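Local coordinates for oxalate oxidase 1 (Hordeum vulgare, PDB 1FI2), which oxidises oxalate with molecular oxygen to carbon dioxide and hydrogen peroxide, and also shows superoxide dismutase activity, as a manganese-containing homohexamer of the plant cell wall, at residues I174-L179 / L192-F197. Sequence-based numbering, arbitrary orientation.
Sequences IPTPVL and LLKSKF
Lys194 reaches from helix 187-196 to the start of helix 176-183 and ends on two oxygens, the carbonyl of Ile174 and the hydroxyl of Thr176. The backbones stay well apart, the nearest CA atoms, of Thr176 and Lys194, being 8.9 Å from each other. CB of Lys194 points toward 174-179, and with CG set anti to the carbonyl carbon (chi1 -75°) and every later torsion extended, the chain runs nearly straight across to 174-179. CB and CG only span the distance; CD is the first atom to come close, 3.9 Å from Thr176 OG1. CE lies 3.2 Å from Ile174 O and also rests against the Leu179 methyl CD1, 3.8 Å away. NZ then donates to Ile174 O over 2.8 Å, with a C=O...N angle of 153° and the ammonium tilted 20° from the carbonyl plane. The two helices belong to the helical C-terminal part that follows the cupin beta-jellyroll of germin, where Leu179 also touches Leu167 of helix 163-169, and Val178 packs on Phe138, and Leu193 on Val185, of a second subunit. The other bond of NZ goes to Thr176 OG1, 2.9 Å away. This hydroxyl is also hydrogen-bonded to OE2 of Glu191, three residues before Lys194 on the same helix; the carboxylate of Glu191 probably helps to balance the ammonium charge. A methionine in place of Lys194 would probably leave Ile174 O and Thr176 OG1 without their shared donor, weakening the polar tie between the helices. Ile174 precedes the N-cap Pro175, so its carbonyl lies just ahead of the helix; NZ also comes within 3.3 Å of Thr176 N, but both are donors and no bond forms.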
loop_
_atom_site.group_PDB
_atom_site.type_symbol
_atom_site.label_atom_id
_atom_site.label_comp_id
_atom_site.label_asym_id
_atom_site.label_seq_id
_atom_site.Cartn_x
_atom_site.Cartn_y
_atom_site.Cartn_z
ATOM N N ILE A 174 25.535 -22.336 7.985
ATOM C CA ILE A 174 24.856 -23.255 7.066
ATOM C C ILE A 174 25.752 -24.490 6.987
ATOM O O ILE A 174 26.977 -24.354 6.878
ATOM C CB ILE A 174 24.704 -22.618 5.675
ATOM C CG1 ILE A 174 23.861 -21.339 5.744
ATOM C CG2 ILE A 174 24.096 -23.599 4.681
ATOM C CD1 ILE A 174 23.894 -20.482 4.491
ATOM N N PRO A 175 25.186 -25.682 7.084
ATOM C CA PRO A 175 25.981 -26.902 7.041
ATOM C C PRO A 175 26.906 -26.907 5.837
ATOM O O PRO A 175 26.491 -26.606 4.720
ATOM C CB PRO A 175 24.946 -28.016 6.998
ATOM C CG PRO A 175 23.729 -27.426 7.633
ATOM C CD PRO A 175 23.743 -25.964 7.242
ATOM N N THR A 176 28.108 -27.458 6.000
ATOM C CA THR A 176 29.064 -27.561 4.897
ATOM C C THR A 176 28.538 -28.311 3.697
ATOM O O THR A 176 28.640 -27.812 2.568
ATOM C CB THR A 176 30.429 -28.073 5.386
ATOM O OG1 THR A 176 30.996 -27.045 6.218
ATOM C CG2 THR A 176 31.386 -28.356 4.240
ATOM N N PRO A 177 27.940 -29.485 3.852
ATOM C CA PRO A 177 27.388 -30.252 2.748
ATOM C C PRO A 177 26.341 -29.500 1.947
ATOM O O PRO A 177 26.164 -29.736 0.743
ATOM C CB PRO A 177 26.814 -31.502 3.414
ATOM C CG PRO A 177 27.577 -31.626 4.692
ATOM C CD PRO A 177 27.766 -30.196 5.147
ATOM N N VAL A 178 25.563 -28.610 2.573
ATOM C CA VAL A 178 24.617 -27.772 1.843
ATOM C C VAL A 178 25.404 -26.810 0.947
ATOM O O VAL A 178 25.087 -26.634 -0.229
ATOM C CB VAL A 178 23.686 -26.970 2.766
ATOM C CG1 VAL A 178 22.827 -25.982 1.982
ATOM C CG2 VAL A 178 22.786 -27.900 3.570
ATOM N N LEU A 179 26.442 -26.203 1.518
ATOM C CA LEU A 179 27.274 -25.261 0.787
ATOM C C LEU A 179 28.154 -25.904 -0.271
ATOM O O LEU A 179 28.455 -25.188 -1.230
ATOM C CB LEU A 179 28.132 -24.432 1.747
ATOM C CG LEU A 179 27.385 -23.412 2.613
ATOM C CD1 LEU A 179 28.346 -22.774 3.604
ATOM C CD2 LEU A 179 26.714 -22.348 1.755
ATOM N N LEU A 192 37.499 -23.263 4.360
ATOM C CA LEU A 192 38.411 -22.121 4.304
ATOM C C LEU A 192 37.602 -20.824 4.357
ATOM O O LEU A 192 37.923 -19.904 5.105
ATOM C CB LEU A 192 39.268 -22.155 3.045
ATOM C CG LEU A 192 40.118 -20.916 2.745
ATOM C CD1 LEU A 192 41.262 -20.788 3.738
ATOM C CD2 LEU A 192 40.636 -20.957 1.318
ATOM N N LEU A 193 36.537 -20.750 3.560
ATOM C CA LEU A 193 35.659 -19.582 3.560
ATOM C C LEU A 193 35.023 -19.359 4.921
ATOM O O LEU A 193 35.032 -18.237 5.440
ATOM C CB LEU A 193 34.607 -19.732 2.454
ATOM C CG LEU A 193 35.137 -19.509 1.031
ATOM C CD1 LEU A 193 34.302 -20.273 0.017
ATOM C CD2 LEU A 193 35.163 -18.022 0.698
ATOM N N LYS A 194 34.506 -20.412 5.553
ATOM C CA LYS A 194 33.904 -20.307 6.875
ATOM C C LYS A 194 34.874 -19.774 7.920
ATOM O O LYS A 194 34.500 -18.964 8.776
ATOM C CB LYS A 194 33.358 -21.654 7.358
ATOM C CG LYS A 194 32.063 -22.103 6.702
ATOM C CD LYS A 194 31.545 -23.375 7.366
ATOM C CE LYS A 194 30.171 -23.758 6.848
ATOM N NZ LYS A 194 29.591 -24.912 7.592
ATOM N N SER A 195 36.147 -20.161 7.849
ATOM C CA SER A 195 37.158 -19.721 8.797
ATOM C C SER A 195 37.377 -18.215 8.778
ATOM O O SER A 195 37.784 -17.633 9.787
ATOM C CB SER A 195 38.483 -20.456 8.555
ATOM O OG SER A 195 39.189 -19.903 7.459
ATOM N N LYS A 196 37.096 -17.548 7.662
ATOM C CA LYS A 196 37.255 -16.113 7.537
ATOM C C LYS A 196 36.098 -15.319 8.128
ATOM O O LYS A 196 36.217 -14.104 8.309
ATOM C CB LYS A 196 37.401 -15.738 6.054
ATOM C CG LYS A 196 38.425 -16.557 5.287
ATOM C CD LYS A 196 39.838 -16.319 5.796
ATOM C CE LYS A 196 40.847 -17.140 5.009
ATOM N NZ LYS A 196 42.233 -16.929 5.518
ATOM N N PHE A 197 34.955 -15.963 8.364
ATOM C CA PHE A 197 33.782 -15.289 8.901
ATOM C C PHE A 197 33.350 -15.847 10.248
ATOM O O PHE A 197 32.276 -15.504 10.755
ATOM C CB PHE A 197 32.602 -15.363 7.914
ATOM C CG PHE A 197 32.872 -14.614 6.634
ATOM C CD1 PHE A 197 33.487 -15.248 5.571
ATOM C CD2 PHE A 197 32.551 -13.270 6.527
ATOM C CE1 PHE A 197 33.770 -14.559 4.409
ATOM C CE2 PHE A 197 32.820 -12.577 5.361
ATOM C CZ PHE A 197 33.432 -13.224 4.306
#